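Local coordinates for oxalate--CoA ligase (Arabidopsis thaliana, PDB 5IE0), which belongs to the AMP-binding enzymes of the ANL superfamily, which pair a large N-terminal part with a smaller C-terminal domain, at residues A[286-291]-A[309-314]; A[21-26]-A[232-237]. All coordinates share one frame; numbering follows the deposited sequence.

Contact 1 of 2, residues A[286-291]-A[309-314]. With SRT (S,R meso-tartaric acid), chain C.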
ATOM      1  N   ARG A 286       4.605   9.346   6.747  1.00 13.75           N
ATOM      2  CA  ARG A 286       3.277   9.037   6.224  1.00 14.83           C
ATOM      3  C   ARG A 286       2.774   7.686   6.714  1.00 13.41           C
ATOM      4  O   ARG A 286       3.545   6.736   6.839  1.00 11.88           O
ATOM      5  CB  ARG A 286       3.296   9.062   4.692  1.00 13.67           C
ATOM      6  CG  ARG A 286       1.952   8.794   4.016  1.00 11.45           C
ATOM      7  CD  ARG A 286       2.092   8.887   2.499  1.00 13.68           C
ATOM      8  NE  ARG A 286       0.820   8.752   1.791  1.00 11.82           N
ATOM      9  CZ  ARG A 286       0.410   7.639   1.190  1.00 13.46           C
ATOM     10  NH1 ARG A 286       1.172   6.551   1.202  1.00 11.32           N
ATOM     11  NH2 ARG A 286      -0.762   7.617   0.568  1.00 12.08           N
ATOM     12  N   SER A 287       1.476   7.601   6.987  1.00 11.89           N
ATOM     13  CA  SER A 287       0.862   6.314   7.301  1.00 11.76           C
ATOM     14  C   SER A 287      -0.364   6.089   6.418  1.00 15.52           C
ATOM     15  O   SER A 287      -1.085   7.034   6.103  1.00 15.28           O
ATOM     16  CB  SER A 287       0.479   6.239   8.781  1.00 13.72           C
ATOM     17  OG  SER A 287      -0.026   4.955   9.109  1.00 15.75           O
ATOM     18  N   CYS A 288      -0.586   4.843   6.006  1.00 14.66           N
ATOM     19  CA  CYS A 288      -1.697   4.518   5.112  1.00 14.27           C
ATOM     20  C   CYS A 288      -2.006   3.017   5.134  1.00 14.62           C
ATOM     21  O   CYS A 288      -1.266   2.244   5.750  1.00 14.76           O
ATOM     22  CB  CYS A 288      -1.377   4.974   3.681  1.00 12.22           C
ATOM     23  SG  CYS A 288      -2.798   5.065   2.551  1.00 13.84           S
ATOM     24  N   SER A 289      -3.100   2.642   4.460  1.00 15.33           N
ATOM     25  CA  SER A 289      -3.553   1.253   4.230  1.00 17.11           C
ATOM     26  C   SER A 289      -4.411   0.682   5.364  1.00 20.04           C
ATOM     27  O   SER A 289      -5.245  -0.187   5.129  1.00 18.56           O
ATOM     28  CB  SER A 289      -2.376   0.303   3.968  1.00 14.03           C
ATOM     29  OG  SER A 289      -1.617   0.705   2.838  1.00 14.75           O
ATOM     30  N   ALA A 290      -4.196   1.151   6.587  1.00 19.18           N
ATOM     31  CA  ALA A 290      -5.032   0.760   7.718  1.00 14.12           C
ATOM     32  C   ALA A 290      -5.064   1.897   8.729  1.00 15.19           C
ATOM     33  O   ALA A 290      -4.115   2.672   8.819  1.00 19.15           O
ATOM     34  CB  ALA A 290      -4.524  -0.526   8.364  1.00 13.49           C
ATOM     35  N   SER A 291      -6.160   1.995   9.475  1.00 16.17           N
ATOM     36  CA  SER A 291      -6.358   3.080  10.435  0.51 17.78           C
ATOM     37  C   SER A 291      -5.165   3.270  11.369  1.00 18.12           C
ATOM     38  O   SER A 291      -4.672   2.311  11.962  1.00 19.31           O
ATOM     39  CB  SER A 291      -7.618   2.826  11.264  0.51 18.62           C
ATOM     40  OG  SER A 291      -7.748   3.793  12.290  0.51 18.32           O
ATOM     41  N   LEU A 309       1.461  12.295   8.838  1.00 15.17           N
ATOM     42  CA  LEU A 309       0.310  12.507   7.970  1.00 14.04           C
ATOM     43  C   LEU A 309      -0.323  11.178   7.572  1.00 14.14           C
ATOM     44  O   LEU A 309       0.314  10.330   6.932  1.00 15.62           O
ATOM     45  CB  LEU A 309       0.731  13.290   6.727  1.00 11.88           C
ATOM     46  CG  LEU A 309       1.567  14.542   7.012  1.00 15.96           C
ATOM     47  CD1 LEU A 309       2.016  15.223   5.725  1.00 12.95           C
ATOM     48  CD2 LEU A 309       0.784  15.511   7.898  1.00 15.50           C
ATOM     49  N   GLU A 310      -1.577  10.999   7.967  1.00 15.87           N
ATOM     50  CA  GLU A 310      -2.311   9.788   7.639  1.00 14.29           C
ATOM     51  C   GLU A 310      -3.062   9.947   6.323  1.00 15.01           C
ATOM     52  O   GLU A 310      -3.697  10.972   6.081  1.00 15.61           O
ATOM     53  CB  GLU A 310      -3.291   9.427   8.757  1.00 13.50           C
ATOM     54  CG  GLU A 310      -4.007   8.109   8.518  1.00 16.67           C
ATOM     55  CD  GLU A 310      -4.951   7.729   9.638  1.00 17.67           C
ATOM     56  OE1 GLU A 310      -5.170   8.551  10.553  1.00 16.42           O
ATOM     57  OE2 GLU A 310      -5.484   6.601   9.591  1.00 16.20           O
ATOM     58  N   ALA A 311      -2.992   8.918   5.483  1.00 15.63           N
ATOM     59  CA  ALA A 311      -3.700   8.916   4.211  1.00 16.17           C
ATOM     60  C   ALA A 311      -4.624   7.707   4.102  1.00 15.98           C
ATOM     61  O   ALA A 311      -4.578   6.789   4.922  1.00 13.40           O
ATOM     62  CB  ALA A 311      -2.714   8.938   3.049  1.00 11.84           C
ATOM     63  N   TYR A 312      -5.458   7.726   3.071  1.00 15.26           N
ATOM     64  CA  TYR A 312      -6.488   6.724   2.847  1.00 15.82           C
ATOM     65  C   TYR A 312      -6.444   6.311   1.381  1.00 14.45           C
ATOM     66  O   TYR A 312      -6.476   7.166   0.484  1.00 16.10           O
ATOM     67  CB  TYR A 312      -7.848   7.295   3.245  1.00 14.42           C
ATOM     68  CG  TYR A 312      -9.073   6.532   2.810  1.00 14.30           C
ATOM     69  CD1 TYR A 312      -9.241   5.190   3.123  1.00 13.11           C
ATOM     70  CD2 TYR A 312     -10.099   7.182   2.138  1.00 14.32           C
ATOM     71  CE1 TYR A 312     -10.386   4.509   2.739  1.00 13.38           C
ATOM     72  CE2 TYR A 312     -11.236   6.517   1.754  1.00 14.82           C
ATOM     73  CZ  TYR A 312     -11.382   5.185   2.055  1.00 18.38           C
ATOM     74  OH  TYR A 312     -12.528   4.542   1.658  1.00 18.39           O
ATOM     75  N   ALA A 313      -6.359   5.002   1.151  1.00 12.30           N
ATOM     76  CA  ALA A 313      -6.028   4.476  -0.168  1.00 12.16           C
ATOM     77  C   ALA A 313      -6.497   3.037  -0.378  1.00 14.73           C
ATOM     78  O   ALA A 313      -6.747   2.307   0.582  1.00 13.05           O
ATOM     79  CB  ALA A 313      -4.529   4.563  -0.379  1.00 11.84           C
ATOM     80  N   MET A 314      -6.608   2.636  -1.641  1.00 16.37           N
ATOM     81  CA  MET A 314      -6.906   1.246  -1.981  1.00 16.00           C
ATOM     82  C   MET A 314      -6.525   0.962  -3.430  1.00 14.67           C
ATOM     83  O   MET A 314      -6.331   1.886  -4.223  1.00 14.08           O
ATOM     84  CB  MET A 314      -8.386   0.919  -1.738  1.00 15.55           C
ATOM     85  CG  MET A 314      -9.371   1.591  -2.692  1.00 14.08           C
ATOM     86  SD  MET A 314     -11.081   1.501  -2.097  1.00 17.29           S
ATOM     87  CE  MET A 314     -11.371  -0.266  -2.086  1.00 13.70           C
TER
HETATM   88  O1  SRT C1001      -4.028  -3.140  -0.759  1.00 17.57           O
HETATM   89  O11 SRT C1001      -2.024  -3.808  -0.203  1.00 20.61           O
HETATM   90  C1  SRT C1001      -2.846  -2.882  -0.402  1.00 20.47           C
HETATM   91  C2  SRT C1001      -2.395  -1.457  -0.179  1.00 22.76           C
HETATM   92  O2  SRT C1001      -1.579  -1.007  -1.227  1.00 22.78           O
HETATM   93  C3  SRT C1001      -3.596  -0.578   0.036  1.00 17.88           C
HETATM   94  O3  SRT C1001      -3.935  -0.759   1.385  1.00 17.75           O
HETATM   95  C4  SRT C1001      -3.251   0.874  -0.200  1.00 14.68           C
HETATM   96  O4  SRT C1001      -3.453   1.393  -1.325  1.00 13.88           O
HETATM   97  O41 SRT C1001      -2.767   1.571   0.727  1.00 13.28           O
HETATM   98  O   HOH W   1      -6.151   3.071   3.490  1.00 14.10           O
HETATM   99  O   HOH W   2      -6.104  -0.011   2.589  1.00 33.18           O

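Contact 2 of 2, residues A[21-26]-A[232-237]. With SRT (S,R meso-tartaric acid), chain D.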
ATOM      1  N   ARG A  21      19.993  11.675  -8.330  1.00 17.42           N
ATOM      2  CA  ARG A  21      19.858  10.281  -7.924  1.00 17.98           C
ATOM      3  C   ARG A  21      18.404   9.822  -8.012  1.00 17.30           C
ATOM      4  O   ARG A  21      17.491  10.524  -7.584  1.00 17.76           O
ATOM      5  CB  ARG A  21      20.400  10.090  -6.510  1.00 17.01           C
ATOM      6  CG  ARG A  21      20.487   8.646  -6.071  1.00 17.25           C
ATOM      7  CD  ARG A  21      21.275   8.538  -4.780  1.00 16.32           C
ATOM      8  NE  ARG A  21      20.659   9.321  -3.714  1.00 17.32           N
ATOM      9  CZ  ARG A  21      19.840   8.815  -2.800  1.00 15.28           C
ATOM     10  NH1 ARG A  21      19.538   7.523  -2.822  1.00 14.86           N
ATOM     11  NH2 ARG A  21      19.323   9.598  -1.863  1.00 11.86           N
ATOM     12  N   ALA A  22      18.204   8.636  -8.577  1.00 16.08           N
ATOM     13  CA  ALA A  22      16.874   8.065  -8.754  1.00 15.19           C
ATOM     14  C   ALA A  22      16.670   6.828  -7.893  1.00 14.70           C
ATOM     15  O   ALA A  22      15.673   6.717  -7.186  1.00 14.54           O
ATOM     16  CB  ALA A  22      16.637   7.719 -10.221  1.00 14.55           C
ATOM     17  N   LEU A  23      17.609   5.890  -7.965  1.00 13.23           N
ATOM     18  CA  LEU A  23      17.415   4.592  -7.335  1.00 12.07           C
ATOM     19  C   LEU A  23      18.712   4.005  -6.786  1.00 16.71           C
ATOM     20  O   LEU A  23      19.659   3.741  -7.530  1.00 14.68           O
ATOM     21  CB  LEU A  23      16.786   3.624  -8.336  1.00 13.72           C
ATOM     22  CG  LEU A  23      16.381   2.237  -7.845  1.00 15.60           C
ATOM     23  CD1 LEU A  23      15.250   2.327  -6.830  1.00 15.11           C
ATOM     24  CD2 LEU A  23      15.971   1.390  -9.032  1.00 18.87           C
ATOM     25  N   SER A  24      18.742   3.809  -5.473  1.00 13.58           N
ATOM     26  CA  SER A  24      19.876   3.195  -4.807  1.00 15.52           C
ATOM     27  C   SER A  24      19.501   1.825  -4.255  1.00 16.75           C
ATOM     28  O   SER A  24      18.346   1.575  -3.906  1.00 15.14           O
ATOM     29  CB  SER A  24      20.395   4.086  -3.673  1.00 14.89           C
ATOM     30  OG  SER A  24      20.914   5.313  -4.164  1.00 16.84           O
ATOM     31  N   VAL A  25      20.484   0.938  -4.213  1.00 14.41           N
ATOM     32  CA  VAL A  25      20.402  -0.271  -3.410  1.00 17.31           C
ATOM     33  C   VAL A  25      21.477  -0.123  -2.348  1.00 15.92           C
ATOM     34  O   VAL A  25      22.653   0.010  -2.683  1.00 16.66           O
ATOM     35  CB  VAL A  25      20.622  -1.549  -4.235  1.00 17.99           C
ATOM     36  CG1 VAL A  25      20.567  -2.774  -3.335  1.00 20.99           C
ATOM     37  CG2 VAL A  25      19.585  -1.650  -5.340  1.00 19.39           C
ATOM     38  N   SER A  26      21.066  -0.114  -1.082  1.00 15.03           N
ATOM     39  CA  SER A  26      21.969   0.197   0.024  1.00 19.32           C
ATOM     40  C   SER A  26      23.265  -0.590  -0.064  1.00 17.79           C
ATOM     41  O   SER A  26      23.245  -1.812  -0.162  1.00  9.77           O
ATOM     42  CB  SER A  26      21.296  -0.076   1.369  1.00 16.71           C
ATOM     43  OG  SER A  26      22.168   0.269   2.434  1.00 15.89           O
ATOM     44  N   VAL A 232      14.972   7.106  -4.429  1.00 12.01           N
ATOM     45  CA  VAL A 232      14.418   5.955  -3.735  1.00  9.21           C
ATOM     46  C   VAL A 232      15.545   5.021  -3.322  1.00 10.90           C
ATOM     47  O   VAL A 232      16.394   4.706  -4.138  1.00 12.76           O
ATOM     48  CB  VAL A 232      13.436   5.173  -4.631  1.00 13.83           C
ATOM     49  CG1 VAL A 232      12.889   3.969  -3.894  1.00 13.72           C
ATOM     50  CG2 VAL A 232      12.317   6.072  -5.107  1.00 13.82           C
ATOM     51  N   THR A 233      15.555   4.575  -2.073  1.00  9.28           N
ATOM     52  CA  THR A 233      16.547   3.591  -1.647  1.00 11.20           C
ATOM     53  C   THR A 233      15.882   2.274  -1.270  1.00 10.64           C
ATOM     54  O   THR A 233      14.901   2.245  -0.529  1.00 12.46           O
ATOM     55  CB  THR A 233      17.393   4.098  -0.456  1.00 12.75           C
ATOM     56  OG1 THR A 233      18.131   5.259  -0.852  1.00 16.27           O
ATOM     57  CG2 THR A 233      18.379   3.022  -0.001  1.00 13.01           C
ATOM     58  N   LEU A 234      16.417   1.186  -1.812  1.00 10.72           N
ATOM     59  CA  LEU A 234      15.956  -0.154  -1.482  1.00 11.51           C
ATOM     60  C   LEU A 234      16.914  -0.768  -0.476  1.00 15.39           C
ATOM     61  O   LEU A 234      18.131  -0.682  -0.648  1.00 13.85           O
ATOM     62  CB  LEU A 234      15.879  -1.024  -2.735  1.00 11.09           C
ATOM     63  CG  LEU A 234      15.119  -0.428  -3.925  1.00 10.57           C
ATOM     64  CD1 LEU A 234      15.171  -1.382  -5.103  1.00 11.07           C
ATOM     65  CD2 LEU A 234      13.681  -0.114  -3.549  1.00 11.33           C
ATOM     66  N   PRO A 235      16.371  -1.372   0.590  1.00 15.91           N
ATOM     67  CA  PRO A 235      17.196  -2.098   1.559  1.00 17.00           C
ATOM     68  C   PRO A 235      18.032  -3.180   0.885  1.00 19.84           C
ATOM     69  O   PRO A 235      17.601  -3.766  -0.113  1.00 16.97           O
ATOM     70  CB  PRO A 235      16.164  -2.710   2.508  1.00 16.92           C
ATOM     71  CG  PRO A 235      14.998  -1.778   2.431  1.00 16.65           C
ATOM     72  CD  PRO A 235      14.956  -1.319   0.996  1.00 15.45           C
ATOM     73  N   ALA A 236      19.216  -3.430   1.437  1.00 17.15           N
ATOM     74  CA  ALA A 236      20.181  -4.349   0.847  1.00 19.77           C
ATOM     75  C   ALA A 236      19.611  -5.747   0.649  1.00 21.49           C
ATOM     76  O   ALA A 236      19.938  -6.424  -0.326  1.00 25.06           O
ATOM     77  CB  ALA A 236      21.434  -4.413   1.715  1.00 19.72           C
ATOM     78  N   ALA A 237      18.760  -6.178   1.573  1.00 19.68           N
ATOM     79  CA  ALA A 237      18.217  -7.527   1.513  1.00 24.00           C
ATOM     80  C   ALA A 237      16.816  -7.561   0.906  1.00 22.80           C
ATOM     81  O   ALA A 237      16.093  -8.547   1.066  1.00 22.87           O
ATOM     82  CB  ALA A 237      18.204  -8.150   2.901  1.00 24.96           C
TER
HETATM   83  O1  SRT D1002      18.676  12.725  -1.462  1.00 30.46           O
HETATM   84  O11 SRT D1002      20.119  14.324  -1.078  1.00 28.77           O
HETATM   85  C1  SRT D1002      19.708  13.368  -1.793  1.00 31.32           C
HETATM   86  C2  SRT D1002      20.455  12.981  -3.049  1.00 32.51           C
HETATM   87  O2  SRT D1002      20.474  14.068  -3.943  1.00 37.23           O
HETATM   88  C3  SRT D1002      21.872  12.605  -2.687  1.00 28.87           C
HETATM   89  O3  SRT D1002      21.865  11.435  -1.902  1.00 26.61           O
HETATM   90  C4  SRT D1002      22.650  12.355  -3.959  1.00 27.89           C
HETATM   91  O4  SRT D1002      22.891  13.305  -4.750  1.00 30.06           O
HETATM   92  O41 SRT D1002      23.054  11.196  -4.224  1.00 28.66           O
HETATM   93  O   HOH W   3      16.721   7.483  -1.416  1.00 20.43           O

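Contact 1 of 2, residues A[286-291]-A[309-314]
Arg286 lies alongside Leu309 and reaches on to Ala311 of the neighbouring strand. Its CB and CG pass the carbonyl of Leu309, with CG 3.7 Å from Leu309 O. The chain is extended from CG to NE, with CG anti to the backbone N (chi1 -178°), and this carries the guanidinium forward to Ala311. There NE and NH2 both meet the Ala311 methyl, NH2 coming within 3.4 Å of Ala311 CB. Cys288 CB sits over one face of the guanidinium, toward its rim. The polar end is held from outside the pair: NE by Tyr198, NH1 by Thr258 and His319.

The backbones run parallel here. Ser287 N donates to Leu309 O, and Ser287 O takes a 2.8 Å bond from Ala311 N. Strands 284-287 and 308-314 are joined by helix 294-304, so the pair closes a beta-alpha-beta unit in a mixed sheet of the AMP-binding fold.

Beyond Ser287 the first strand ends and the chains separate. Cys288 SG lies between the diverging chains, 3.4 Å from Ala313 CB and 3.9 Å from Ala311 CB. One water accepts from Ala313 N and, weakly, from Ser289 N. A second water donates to Ser289 O and Ala313 O and is also hydrogen-bonded to O3 of a bound S,R meso-tartaric acid. Ser289 OG donates a 2.6 Å bond to meso-tartaric acid O41. The hydroxyl also has a hydrogen bond with His216 ND1, and the meso-tartaric acid is held further by His216 N, His319 and Lys500.

On the sheet face shared with Ser287, the extended Glu310 chain runs toward the loop. Its OE2 accepts a hydrogen bond from Leu292 N, tying strand 308-314 to the start of the crossover.

Contact 2 of 2, residues A[21-26]-A[232-237]
Val232 N donates to Ala22 O in the first of four backbone hydrogen bonds that join two parallel strands. It comes from above the carbonyl plane, and this is the most bent of the four (N-H...O 147°). Ser24 N to Val232 O is 2.8 Å and nearly straight. Leu234 N to Ser24 O and Ser26 N to Leu234 O continue the ladder. CA-H...O contacts lie between its rungs. The strands belong to a mixed four-stranded sheet, where 21-25 sits between 29-32 and 231-234. On its other edge, strand 21-25 has a classic beta bulge: Ala22 and Leu23 are both opposite Leu31.

The apolar contacts are on the face of Leu23, Val25, Val232 and Leu234. Leu23 CD1 reaches across to Val232 CB and Leu234 CG, each at 4.0 Å. Val25 CG2 meets Leu234 CD1 more loosely. Helix 67-78 touches Leu23 and Val25, and helix 215-227 touches Val232.

The polar contacts are on the face of Ser24 and Thr233. Arg21 bends at chi3 (59°), which brings NH1 back over its own strand to donate to Ser24 OG at 2.9 Å, in the guanidinium plane. Thr233 OG1 lies at the guanidinium edge, and a water bridges it to NH1, 2.7 Å from Thr233 OG1. Asn30 is a second partner of the Ser24 hydroxyl, and Asp248 bonds Ser26 OG at the loop end.

Arg21 also meets a bound S,R meso-tartaric acid. Its NH2, which Ser205 binds too, donates to meso-tartaric acid O1 at 3.2 Å, while the bonds from NE and NH2 to O3 and from NE to O41 are weak. The guanidinium thus has partners for all three nitrogens. If the acid is ionised, the arginine's charge would probably strengthen these mostly weak bonds.

How the contacts relate
Following helix 6-16, strand 21-25 is the first of the four segments; about 200 residues intervene before 232-237 lies beside it. Contact 2 therefore closes a long loop and ties the beginning of the chain to the middle of the AMP-binding region. Contact 1 opens only after that, and closes a short loop of 17 residues, mostly helix. The two loops follow in series, neither nested nor crossed. Each contact lies within its own mixed sheet. The centres of contact 1 and contact 2 are 23 Å apart, and their nearest atoms about 13 Å. Helix 215-227 touches both: His216 and Ala220 meet contact 1, and Leu222, Ser225 and Leu226 meet contact 2.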